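Local coordinates for TIR-like domain-containing protein (Prevotella corporis, PDB 7EBD), which is a bacterial STING-domain protein whose two-chain assembly binds C2E in a pocket shared by both subunits, at residues 16-21 and 82-87; 47-52 and 135-140; 33-38 and 93-98; 25-30 and 152-157. All blocks are in the same frame, centred on the assembly; numbering follows the deposited sequence.

Four contacts join helices, a loop and a small hairpin around the mixed sheet. Helix 6-28 runs through two of them: interaction 1 uses its middle, beside C2E, and interaction 4 its end, with centres 11 Å apart. Interactions 1 and 3 share neighbouring strands 84-91 and 94-99, joined by a probable hydrogen bond from Y98 N to V87 O. Interaction 2 lies on the other side of the chain's centre from interaction 3, about 25 Å away between centres, yet meets interaction 4 where I47 pairs with E156. Along the chain, interactions 2 and 3 are both nested in the loop closed by interaction 4, so the first helix and the last strand bracket the fold.

Interaction 1 (16-21 and 82-87); sequences EGFVKL and YPIHIV. With C2E (9,9'-[(2R,3R,3aS,5S,7aR,9R,10R,10aS,12S,14aR)-3,5,10,12-tetrahydroxy-5,12-dioxidooctahydro-2H,7H-difuro[3,2-d:3',2'-j][1,3,7,9,2,8]tetraoxadiphosphacyclododecine-2,9-diyl]bis(2-amino-1,9-dihydro-6H-purin-6-one)), chain E.
The backbone oxygen H85 O is gripped by two nitrogens of one purine of C2E. Ligand N1 donates to H85 O at 2.6 Å with an N-H...O angle of 149°, and ligand N2 adds a weak, more bent bond to H85 O at 3.0 Å. A further weak bond, from H85 N to ligand O6, spans 3.4 Å, so the side of the base bearing O6, N1 and N2 is met by main chain alone at this residue. This is one wall of the ligand pocket of a STING-domain dimer, formed here by helix 16-21 and strand 84-87, whose short axes cross at -67°. F18 fills the angle between them. With CG anti to the backbone N (chi1 172°), its ring is brought against the base, with ligand N3 over one face, 3.5 Å from F18 CD1. At the ring's edge, I84 CG2 comes to 3.6 Å from F18 CE1, and I86 CG2 lies in the ring plane. I84 CG2 also borders ligand O6, so one methyl serves both phenyl and base. G17, which lacks a side chain, leaves room for the ligand phosphate where the helix widens into a pi-type turn. Y14 meets the F18 ring from within the same helix, while R80, D99 and T102 complete the polar grip, the last two from both subunits. The H85 imidazole turns to the dimer partner, bonding through NE2 to H85 NE2 of the second subunit. Farther along the helix, the packing closes where L21 CB sits 3.5 Å from I84 CD1.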
# COMPACT_ATOMS: atom_id res chain seq x y z
N GLU A 16 9.19 -1.46 0.66
CA GLU A 16 9.15 -2.06 1.99
C GLU A 16 7.92 -2.94 2.17
O GLU A 16 7.98 -3.97 2.85
CB GLU A 16 9.18 -0.97 3.06
CG GLU A 16 10.51 -0.24 3.17
CD GLU A 16 11.67 -1.16 3.51
OE1 GLU A 16 12.72 -1.07 2.85
OE2 GLU A 16 11.52 -1.99 4.43
N GLY A 17 6.79 -2.56 1.58
CA GLY A 17 5.55 -3.27 1.78
C GLY A 17 5.20 -4.33 0.76
O GLY A 17 4.18 -5.00 0.91
N PHE A 18 6.02 -4.52 -0.28
CA PHE A 18 5.67 -5.50 -1.30
C PHE A 18 6.89 -6.11 -1.99
O PHE A 18 7.09 -7.33 -1.94
CB PHE A 18 4.74 -4.88 -2.34
CG PHE A 18 4.49 -5.76 -3.53
CD1 PHE A 18 3.66 -6.87 -3.42
CD2 PHE A 18 5.08 -5.49 -4.75
CE1 PHE A 18 3.43 -7.69 -4.51
CE2 PHE A 18 4.85 -6.31 -5.84
CZ PHE A 18 4.02 -7.41 -5.72
N VAL A 19 7.69 -5.27 -2.64
CA VAL A 19 8.76 -5.77 -3.51
C VAL A 19 9.75 -6.61 -2.71
O VAL A 19 10.14 -7.71 -3.13
CB VAL A 19 9.46 -4.61 -4.23
CG1 VAL A 19 10.63 -5.12 -5.05
CG2 VAL A 19 8.48 -3.86 -5.10
N LYS A 20 10.20 -6.09 -1.56
CA LYS A 20 11.17 -6.81 -0.75
C LYS A 20 10.61 -8.15 -0.28
O LYS A 20 11.29 -9.19 -0.38
CB LYS A 20 11.59 -5.95 0.44
CG LYS A 20 12.68 -6.55 1.31
CD LYS A 20 13.22 -5.52 2.29
CE LYS A 20 12.11 -4.98 3.19
NZ LYS A 20 11.70 -5.97 4.23
N LEU A 21 9.37 -8.16 0.21
CA LEU A 21 8.77 -9.39 0.69
C LEU A 21 8.56 -10.39 -0.44
O LEU A 21 8.78 -11.59 -0.27
CB LEU A 21 7.44 -9.08 1.38
CG LEU A 21 7.43 -7.94 2.40
CD1 LEU A 21 6.02 -7.69 2.91
CD2 LEU A 21 8.38 -8.23 3.55
N TYR A 82 -0.72 -11.32 6.81
CA TYR A 82 -1.57 -11.90 5.78
C TYR A 82 -0.76 -12.10 4.51
O TYR A 82 0.23 -11.40 4.28
CB TYR A 82 -2.80 -11.03 5.50
CG TYR A 82 -2.52 -9.59 5.15
CD1 TYR A 82 -2.33 -8.63 6.14
CD2 TYR A 82 -2.50 -9.17 3.83
CE1 TYR A 82 -2.09 -7.31 5.83
CE2 TYR A 82 -2.26 -7.84 3.50
CZ TYR A 82 -2.06 -6.92 4.50
OH TYR A 82 -1.82 -5.60 4.18
N PRO A 83 -1.16 -13.06 3.66
CA PRO A 83 -0.35 -13.37 2.48
C PRO A 83 -0.34 -12.22 1.47
O PRO A 83 -1.18 -11.32 1.49
CB PRO A 83 -1.04 -14.61 1.89
CG PRO A 83 -2.44 -14.53 2.40
CD PRO A 83 -2.32 -13.95 3.78
N ILE A 84 0.64 -12.29 0.58
CA ILE A 84 0.80 -11.30 -0.49
C ILE A 84 0.07 -11.82 -1.72
O ILE A 84 0.44 -12.85 -2.28
CB ILE A 84 2.28 -11.06 -0.79
CG1 ILE A 84 3.05 -10.75 0.49
CG2 ILE A 84 2.44 -9.93 -1.81
CD1 ILE A 84 4.54 -10.83 0.33
N HIS A 85 -0.96 -11.10 -2.15
CA HIS A 85 -1.71 -11.49 -3.33
C HIS A 85 -1.06 -10.93 -4.59
O HIS A 85 -0.64 -9.77 -4.62
CB HIS A 85 -3.16 -11.04 -3.23
CG HIS A 85 -3.95 -11.76 -2.17
ND1 HIS A 85 -4.66 -12.91 -2.43
CD2 HIS A 85 -4.13 -11.49 -0.86
CE1 HIS A 85 -5.24 -13.33 -1.32
NE2 HIS A 85 -4.94 -12.48 -0.35
N ILE A 86 -0.97 -11.76 -5.62
CA ILE A 86 -0.25 -11.43 -6.84
C ILE A 86 -0.99 -12.03 -8.03
O ILE A 86 -1.91 -12.83 -7.89
CB ILE A 86 1.19 -11.97 -6.82
CG1 ILE A 86 1.19 -13.43 -6.37
CG2 ILE A 86 2.07 -11.12 -5.92
CD1 ILE A 86 2.28 -14.27 -6.96
N VAL A 87 -0.56 -11.62 -9.22
CA VAL A 87 -0.96 -12.25 -10.47
C VAL A 87 0.30 -12.82 -11.12
O VAL A 87 1.36 -12.18 -11.10
CB VAL A 87 -1.67 -11.27 -11.42
CG1 VAL A 87 -3.09 -11.02 -10.94
CG2 VAL A 87 -0.91 -9.96 -11.50
P1 C2E E . 1.46 -0.79 2.27
O2P C2E E . 1.21 -1.97 3.18
O1P C2E E . 2.78 -0.23 2.72
O5' C2E E . 1.73 -1.20 0.70
C5' C2E E . 2.31 -0.24 -0.12
C4' C2E E . 2.07 -0.63 -1.61
O4' C2E E . 2.65 -1.77 -1.86
C3' C2E E . 0.57 -0.87 -1.87
O3' C2E E . -0.01 0.29 -2.25
C2' C2E E . 0.59 -1.89 -3.01
O2' C2E E . 0.80 -1.21 -4.32
C1' C2E E . 1.63 -2.65 -2.76
N9 C2E E . 1.23 -3.83 -2.06
C8 C2E E . 1.25 -3.94 -0.72
N7 C2E E . 0.79 -5.19 -0.47
C5 C2E E . 0.52 -5.79 -1.63
C6 C2E E . -0.01 -7.19 -1.97
O6 C2E E . -0.26 -7.96 -1.11
N1 C2E E . -0.21 -7.56 -3.34
C2 C2E E . 0.09 -6.63 -4.40
N2 C2E E . -0.12 -7.01 -5.78
N3 C2E E . 0.59 -5.30 -4.07
C4 C2E E . 0.80 -4.92 -2.65
P11 C2E E . -1.67 0.25 -2.12
O21 C2E E . -2.39 -0.76 -2.99
O11 C2E E . -2.14 1.60 -2.61
O5A C2E E . -2.01 0.19 -0.51
C5A C2E E . -1.73 1.42 0.11
C4A C2E E . -1.90 1.29 1.57
O4A C2E E . -3.15 1.01 1.86
C3A C2E E . -1.00 0.00 2.17
O3A C2E E . 0.40 0.46 2.47
C2A C2E E . -1.56 -0.35 3.19
O2A C2E E . -1.16 0.53 4.35
C1A C2E E . -3.13 -0.11 2.87
N91 C2E E . -3.65 -1.20 2.36
C81 C2E E . -3.85 -1.56 1.08
N71 C2E E . -4.42 -2.78 1.09
C51 C2E E . -4.56 -3.15 2.36
C61 C2E E . -5.15 -4.41 2.99
O61 C2E E . -5.57 -5.27 2.29
N11 C2E E . -5.18 -4.56 4.41
C21 C2E E . -4.67 -3.51 5.25
N21 C2E E . -4.70 -3.66 6.69
N31 C2E E . -4.11 -2.30 4.65
C41 C2E E . -4.08 -2.16 3.17

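Interaction 2 (47-52 and 135-140); sequences IKMPET and NNFKRV
The terminal methyl of M49, a selenomethionine, presses on the F137 ring, with M49 CE 3.6 Å from F137 CD2. This is the tight, buried half of the contact, and the F137 side chain comes within about 8 Å of C2E. Bends at chi2 (-63°) and chi3 (-69°) curl the M49 chain so that selenium and methyl both reach the ring, M49 SE lying 3.8 Å from F137 CE2. The approach is oblique: the selenium sits 4.9 Å from the ring centroid and 71° off the ring normal. L104 touches both residues, M134 adds to the M49 side, and I10 and A11 of helix 6-28 pack on F137. The looser, partly exposed half belongs to K138, whose aliphatic stem runs obliquely across M49, K138 CD coming to 3.8 Å from M49 CG. Its ammonium group carries on past the methionine. On another side of the helix, R139 NH2 donates a nearly straight 2.8 Å bond to N136 OD1, which lies in the guanidinium plane. Farther along the loop, T52 OG1 is hydrogen-bonded to E130 OE2, a second tie to helix 124-146. The arrangement is a Met-aromatic contact that joins the loop after strand 42-47 to this long helix.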
# COMPACT_ATOMS: atom_id res chain seq x y z
N ILE A 47 7.79 -5.43 -12.44
CA ILE A 47 7.05 -4.24 -12.06
C ILE A 47 6.61 -3.53 -13.33
O ILE A 47 7.45 -3.13 -14.14
CB ILE A 47 7.90 -3.31 -11.17
CG1 ILE A 47 8.58 -4.11 -10.05
CG2 ILE A 47 7.04 -2.20 -10.60
CD1 ILE A 47 7.62 -4.82 -9.13
N LYS A 48 5.31 -3.38 -13.51
CA LYS A 48 4.74 -2.76 -14.70
C LYS A 48 4.27 -1.36 -14.36
O LYS A 48 3.40 -1.18 -13.50
CB LYS A 48 3.59 -3.60 -15.26
CG LYS A 48 2.85 -2.96 -16.42
CD LYS A 48 3.73 -2.85 -17.65
CE LYS A 48 2.99 -2.21 -18.81
NZ LYS A 48 3.84 -2.12 -20.02
N MSE A 49 4.83 -0.37 -15.04
CA MSE A 49 4.41 1.02 -14.88
C MSE A 49 3.21 1.30 -15.77
O MSE A 49 3.10 0.75 -16.86
CB MSE A 49 5.55 1.98 -15.20
CG MSE A 49 6.80 1.76 -14.38
SE MSE A 49 6.49 2.07 -12.49
CE MSE A 49 6.21 3.99 -12.52
N PRO A 50 2.29 2.15 -15.30
CA PRO A 50 1.19 2.58 -16.16
C PRO A 50 1.71 3.39 -17.34
O PRO A 50 2.69 4.13 -17.22
CB PRO A 50 0.31 3.43 -15.24
CG PRO A 50 0.75 3.09 -13.85
CD PRO A 50 2.19 2.72 -13.95
N GLU A 51 1.05 3.23 -18.49
CA GLU A 51 1.44 4.00 -19.67
C GLU A 51 1.41 5.49 -19.38
O GLU A 51 2.36 6.22 -19.70
CB GLU A 51 0.50 3.66 -20.83
CG GLU A 51 0.75 2.30 -21.46
CD GLU A 51 -0.22 1.99 -22.58
OE1 GLU A 51 -0.84 2.94 -23.10
OE2 GLU A 51 -0.36 0.80 -22.93
N THR A 52 0.34 5.97 -18.77
CA THR A 52 0.27 7.30 -18.20
C THR A 52 -0.47 7.22 -16.88
O THR A 52 -1.25 6.29 -16.64
CB THR A 52 -0.42 8.30 -19.14
OG1 THR A 52 -0.45 9.60 -18.53
CG2 THR A 52 -1.85 7.86 -19.44
N ASN A 135 9.75 8.91 -13.38
CA ASN A 135 11.17 8.57 -13.51
C ASN A 135 11.85 8.53 -12.15
O ASN A 135 12.68 7.66 -11.90
CB ASN A 135 11.86 9.57 -14.43
CG ASN A 135 11.35 9.51 -15.86
OD1 ASN A 135 10.90 8.46 -16.32
ND2 ASN A 135 11.42 10.63 -16.56
N ASN A 136 11.50 9.46 -11.26
CA ASN A 136 12.08 9.43 -9.92
C ASN A 136 11.62 8.21 -9.14
O ASN A 136 12.42 7.59 -8.42
CB ASN A 136 11.73 10.71 -9.16
CG ASN A 136 12.40 10.78 -7.81
OD1 ASN A 136 13.61 10.98 -7.71
ND2 ASN A 136 11.61 10.60 -6.75
N PHE A 137 10.34 7.84 -9.26
CA PHE A 137 9.85 6.62 -8.63
C PHE A 137 10.64 5.41 -9.12
O PHE A 137 11.11 4.59 -8.31
CB PHE A 137 8.36 6.45 -8.91
CG PHE A 137 7.78 5.14 -8.43
CD1 PHE A 137 7.29 5.02 -7.15
CD2 PHE A 137 7.73 4.04 -9.28
CE1 PHE A 137 6.75 3.82 -6.71
CE2 PHE A 137 7.20 2.84 -8.84
CZ PHE A 137 6.71 2.73 -7.55
N LYS A 138 10.81 5.29 -10.44
CA LYS A 138 11.54 4.16 -10.99
C LYS A 138 13.00 4.17 -10.54
O LYS A 138 13.56 3.11 -10.23
CB LYS A 138 11.45 4.18 -12.52
CG LYS A 138 10.06 3.89 -13.05
CD LYS A 138 10.06 3.66 -14.55
CE LYS A 138 10.61 4.86 -15.30
NZ LYS A 138 10.63 4.63 -16.77
N ARG A 139 13.62 5.35 -10.48
CA ARG A 139 15.02 5.43 -10.07
C ARG A 139 15.19 5.02 -8.61
O ARG A 139 16.10 4.25 -8.29
CB ARG A 139 15.54 6.86 -10.29
CG ARG A 139 16.96 7.07 -9.81
CD ARG A 139 17.34 8.55 -9.82
NE ARG A 139 16.56 9.32 -8.85
CZ ARG A 139 16.92 9.51 -7.58
NH1 ARG A 139 18.05 8.99 -7.13
NH2 ARG A 139 16.15 10.23 -6.78
N VAL A 140 14.33 5.52 -7.73
CA VAL A 140 14.43 5.15 -6.32
C VAL A 140 14.16 3.66 -6.13
O VAL A 140 14.84 2.98 -5.35
CB VAL A 140 13.48 6.02 -5.46
CG1 VAL A 140 13.48 5.54 -4.02
CG2 VAL A 140 13.89 7.48 -5.54

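Interaction 3 (33-38 and 93-98); sequences TEIDGK and DTLEVY
I35 and L95 reach toward each other tip to tip, I35 CD1 meeting L95 CD2 at 3.6 Å. The second touch is a long salt bridge, K38 NZ to D93 OD1 at 4.0 Å, and the same nitrogen also packs 3.8 Å from D93 CA. Here the two side chains cross at about a right angle, with the lysine bent at chi3 (80°) to carry its ammonium to the start of strand 94-99. D93 is exposed, so solvent probably weakens the attraction, whereas the I35-L95 pair lies deeper. Both I35 and K38 are set by a type I' beta turn. I35 N donates to K38 O at 2.8 Å and K38 N to I35 O at 3.2 Å, closing a tight hairpin with D36 and G37 at its corner. G37 has a positive phi (97°) and a slightly negative psi, at which a CB would be jammed against the carbonyl O of D36. The turn thus sets an apolar side chain against strand 94-99 and a charged one beside D93, just before it. On the strand, a chi1 of 176° turns the L95 CG opposite its amide nitrogen, carrying the isobutyl end toward the hairpin. E96, next along, faces the other way, where Y98 OH donates to E96 OE2 at 3.0 Å from above the carboxylate plane. Farther out, W25 of helix 6-28 packs on both I35 and L95, M30 on L95, and E90 on K38. The two-strand hairpin therefore rests on one face of the mixed sheet, beside the end of helix 6-28, where I35 also reaches T73 of strand 71-75 and strand 94-99 is bonded between strands 42-47 and 84-91.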
# COMPACT_ATOMS: atom_id res chain seq x y z
N THR A 33 7.54 -24.45 -2.27
CA THR A 33 6.10 -24.24 -2.23
C THR A 33 5.48 -24.73 -3.53
O THR A 33 5.99 -24.45 -4.62
CB THR A 33 5.75 -22.76 -2.02
OG1 THR A 33 6.35 -22.30 -0.80
CG2 THR A 33 4.25 -22.57 -1.94
N GLU A 34 4.37 -25.46 -3.41
CA GLU A 34 3.64 -25.98 -4.56
C GLU A 34 2.55 -24.98 -4.95
O GLU A 34 1.67 -24.68 -4.13
CB GLU A 34 3.04 -27.34 -4.24
CG GLU A 34 3.89 -28.52 -4.70
CD GLU A 34 3.43 -29.83 -4.10
OE1 GLU A 34 2.29 -29.90 -3.60
OE2 GLU A 34 4.23 -30.80 -4.11
N ILE A 35 2.61 -24.48 -6.18
CA ILE A 35 1.64 -23.52 -6.69
C ILE A 35 0.77 -24.25 -7.71
O ILE A 35 1.20 -24.49 -8.84
CB ILE A 35 2.32 -22.29 -7.30
CG1 ILE A 35 3.05 -21.51 -6.21
CG2 ILE A 35 1.29 -21.40 -7.98
CD1 ILE A 35 3.58 -20.18 -6.67
N ASP A 36 -0.45 -24.59 -7.31
CA ASP A 36 -1.41 -25.30 -8.16
C ASP A 36 -0.79 -26.54 -8.79
O ASP A 36 -0.94 -26.80 -9.99
CB ASP A 36 -1.97 -24.36 -9.23
CG ASP A 36 -2.82 -23.25 -8.64
OD1 ASP A 36 -2.90 -23.15 -7.40
OD2 ASP A 36 -3.41 -22.48 -9.43
N GLY A 37 -0.08 -27.32 -7.97
CA GLY A 37 0.48 -28.58 -8.39
C GLY A 37 1.93 -28.53 -8.81
O GLY A 37 2.62 -29.56 -8.74
N LYS A 38 2.43 -27.37 -9.23
CA LYS A 38 3.78 -27.26 -9.76
C LYS A 38 4.74 -26.72 -8.71
O LYS A 38 4.35 -26.00 -7.79
CB LYS A 38 3.81 -26.34 -10.99
CG LYS A 38 3.98 -27.07 -12.31
CD LYS A 38 4.69 -26.19 -13.33
CE LYS A 38 6.19 -26.19 -13.10
NZ LYS A 38 6.90 -25.37 -14.13
N ASP A 93 9.80 -23.46 -16.87
CA ASP A 93 10.03 -23.76 -15.47
C ASP A 93 10.07 -22.51 -14.60
O ASP A 93 10.38 -22.60 -13.41
CB ASP A 93 11.33 -24.55 -15.30
CG ASP A 93 11.27 -25.91 -15.97
OD1 ASP A 93 10.28 -26.64 -15.76
OD2 ASP A 93 12.22 -26.26 -16.70
N THR A 94 9.77 -21.35 -15.18
CA THR A 94 9.85 -20.08 -14.47
C THR A 94 8.47 -19.60 -14.07
O THR A 94 7.51 -19.70 -14.84
CB THR A 94 10.54 -19.02 -15.34
OG1 THR A 94 11.82 -19.50 -15.75
CG2 THR A 94 10.70 -17.72 -14.57
N LEU A 95 8.36 -19.10 -12.84
CA LEU A 95 7.15 -18.45 -12.36
C LEU A 95 7.31 -16.95 -12.56
O LEU A 95 8.16 -16.32 -11.91
CB LEU A 95 6.88 -18.78 -10.90
CG LEU A 95 5.68 -18.06 -10.28
CD1 LEU A 95 4.37 -18.58 -10.86
CD2 LEU A 95 5.69 -18.18 -8.77
N GLU A 96 6.51 -16.37 -13.46
CA GLU A 96 6.58 -14.94 -13.75
C GLU A 96 5.43 -14.24 -13.04
O GLU A 96 4.27 -14.43 -13.39
CB GLU A 96 6.52 -14.69 -15.26
CG GLU A 96 7.63 -15.37 -16.05
CD GLU A 96 7.65 -14.95 -17.50
OE1 GLU A 96 8.70 -15.12 -18.15
OE2 GLU A 96 6.63 -14.43 -17.99
N VAL A 97 5.77 -13.45 -12.02
CA VAL A 97 4.81 -12.66 -11.26
C VAL A 97 4.85 -11.24 -11.80
O VAL A 97 5.93 -10.71 -12.10
CB VAL A 97 5.14 -12.69 -9.76
CG1 VAL A 97 4.12 -11.89 -8.96
CG2 VAL A 97 5.22 -14.12 -9.27
N TYR A 98 3.69 -10.61 -11.93
CA TYR A 98 3.61 -9.24 -12.42
C TYR A 98 2.88 -8.37 -11.41
O TYR A 98 1.99 -8.84 -10.68
CB TYR A 98 2.90 -9.17 -13.78
CG TYR A 98 3.67 -9.80 -14.92
CD1 TYR A 98 3.67 -11.18 -15.11
CD2 TYR A 98 4.40 -9.02 -15.81
CE1 TYR A 98 4.38 -11.75 -16.15
CE2 TYR A 98 5.10 -9.58 -16.85
CZ TYR A 98 5.09 -10.95 -17.02
OH TYR A 98 5.79 -11.52 -18.06

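Interaction 4 (25-30 and 152-157); sequences WIVTEM and RECVEI
I26 and V27 meet C154 through apolar contacts alone. The sulfur is the focus: I26 CG2 lies 3.9 Å from C154 SG, and V27 CG2 approaches the same atom at 4.1 Å. C154 puts its SG between the backbone N and the carbonyl carbon (chi1 66°), and thereby presents the sulfur to two successive residues of the helix. I26 lays its branched side along the cysteine, its CB 4.0 Å from C154 SG, while V27 makes the more exposed margin. Just past the helix end the chain folds back, so that M30 CB stands 3.5 Å above one face of the W25 ring, offset toward the rim. Among backbone hydrogen bonds, W25 O accepts two, from E29 N at 2.9 Å and from M30 N at 2.8 Å, where helix 6-28 comes to its end. On the other segment, C154 and E156 pair with L45, and E156 also with I47, fixing the last strand against strand 42-47. I26 also touches L45 and M75, from strands 42-47 and 71-75. The contact packs the end of the first helix on the end of helix 149-154, beside the mixed sheet of an alpha/beta fold, just where that helix gives way to outermost strand 155-157.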
# COMPACT_ATOMS: atom_id res chain seq x y z
N TRP A 25 10.25 -14.06 -0.77
CA TRP A 25 9.46 -15.27 -0.96
C TRP A 25 9.94 -16.05 -2.19
O TRP A 25 10.04 -17.28 -2.15
CB TRP A 25 7.98 -14.93 -1.10
CG TRP A 25 7.11 -16.12 -1.33
CD1 TRP A 25 6.47 -16.87 -0.38
CD2 TRP A 25 6.78 -16.72 -2.59
NE1 TRP A 25 5.77 -17.89 -0.97
CE2 TRP A 25 5.94 -17.82 -2.32
CE3 TRP A 25 7.12 -16.43 -3.91
CZ2 TRP A 25 5.43 -18.63 -3.34
CZ3 TRP A 25 6.60 -17.24 -4.92
CH2 TRP A 25 5.77 -18.32 -4.62
N ILE A 26 10.23 -15.34 -3.28
CA ILE A 26 10.70 -16.00 -4.49
C ILE A 26 12.01 -16.73 -4.23
O ILE A 26 12.21 -17.86 -4.68
CB ILE A 26 10.85 -14.98 -5.64
CG1 ILE A 26 9.48 -14.51 -6.12
CG2 ILE A 26 11.65 -15.57 -6.79
CD1 ILE A 26 9.54 -13.44 -7.19
N VAL A 27 12.92 -16.11 -3.47
CA VAL A 27 14.24 -16.69 -3.29
C VAL A 27 14.21 -17.82 -2.26
O VAL A 27 14.79 -18.90 -2.49
CB VAL A 27 15.26 -15.60 -2.90
CG1 VAL A 27 16.58 -16.24 -2.51
CG2 VAL A 27 15.46 -14.64 -4.06
N THR A 28 13.54 -17.62 -1.12
CA THR A 28 13.70 -18.52 0.01
C THR A 28 12.52 -19.45 0.25
O THR A 28 12.67 -20.42 0.99
CB THR A 28 13.95 -17.72 1.30
OG1 THR A 28 12.76 -17.00 1.67
CG2 THR A 28 15.08 -16.72 1.09
N GLU A 29 11.36 -19.20 -0.35
CA GLU A 29 10.17 -19.99 -0.08
C GLU A 29 9.56 -20.66 -1.30
O GLU A 29 9.03 -21.77 -1.18
CB GLU A 29 9.09 -19.13 0.59
CG GLU A 29 9.42 -18.72 2.02
CD GLU A 29 8.34 -17.86 2.64
OE1 GLU A 29 8.18 -16.70 2.21
OE2 GLU A 29 7.64 -18.35 3.56
N MSE A 30 9.62 -20.02 -2.47
CA MSE A 30 9.03 -20.57 -3.68
C MSE A 30 9.56 -21.96 -4.10
O MSE A 30 8.75 -22.82 -4.48
CB MSE A 30 9.22 -19.59 -4.84
CG MSE A 30 8.54 -20.03 -6.12
SE MSE A 30 9.20 -19.05 -7.65
CE MSE A 30 11.10 -19.49 -7.48
N ARG A 152 17.80 -7.76 -6.30
CA ARG A 152 18.75 -7.76 -7.41
C ARG A 152 18.72 -9.09 -8.15
O ARG A 152 18.95 -9.13 -9.37
CB ARG A 152 20.16 -7.47 -6.89
CG ARG A 152 21.13 -7.04 -7.98
CD ARG A 152 22.57 -7.02 -7.47
NE ARG A 152 22.72 -6.30 -6.21
CZ ARG A 152 23.03 -6.88 -5.06
NH1 ARG A 152 23.24 -8.19 -5.00
NH2 ARG A 152 23.15 -6.15 -3.95
N GLU A 153 18.41 -10.18 -7.45
CA GLU A 153 18.40 -11.50 -8.08
C GLU A 153 17.17 -11.70 -8.95
O GLU A 153 17.28 -12.23 -10.06
CB GLU A 153 18.47 -12.58 -7.00
CG GLU A 153 18.44 -14.00 -7.52
CD GLU A 153 19.79 -14.47 -8.03
OE1 GLU A 153 20.77 -13.70 -7.93
OE2 GLU A 153 19.87 -15.61 -8.53
N CYS A 154 15.98 -11.30 -8.49
CA CYS A 154 14.75 -11.74 -9.14
C CYS A 154 13.75 -10.63 -9.48
O CYS A 154 12.64 -10.95 -9.93
CB CYS A 154 14.05 -12.79 -8.27
SG CYS A 154 13.45 -12.15 -6.70
N VAL A 155 14.09 -9.36 -9.29
CA VAL A 155 13.14 -8.27 -9.53
C VAL A 155 13.63 -7.41 -10.68
O VAL A 155 14.82 -7.05 -10.75
CB VAL A 155 12.92 -7.42 -8.26
CG1 VAL A 155 11.88 -6.34 -8.53
CG2 VAL A 155 12.47 -8.30 -7.12
N GLU A 156 12.71 -7.05 -11.58
CA GLU A 156 13.00 -6.18 -12.71
C GLU A 156 11.86 -5.20 -12.90
O GLU A 156 10.69 -5.55 -12.71
CB GLU A 156 13.19 -6.98 -14.01
CG GLU A 156 14.51 -7.72 -14.12
CD GLU A 156 14.68 -8.35 -15.48
OE1 GLU A 156 14.24 -7.74 -16.48
OE2 GLU A 156 15.26 -9.46 -15.56
N ILE A 157 12.20 -3.98 -13.29
CA ILE A 157 11.22 -2.97 -13.68
C ILE A 157 11.04 -3.06 -15.19
O ILE A 157 12.01 -2.96 -15.94
CB ILE A 157 11.66 -1.57 -13.26
CG1 ILE A 157 11.84 -1.50 -11.74
CG2 ILE A 157 10.66 -0.53 -13.73
CD1 ILE A 157 12.31 -0.15 -11.24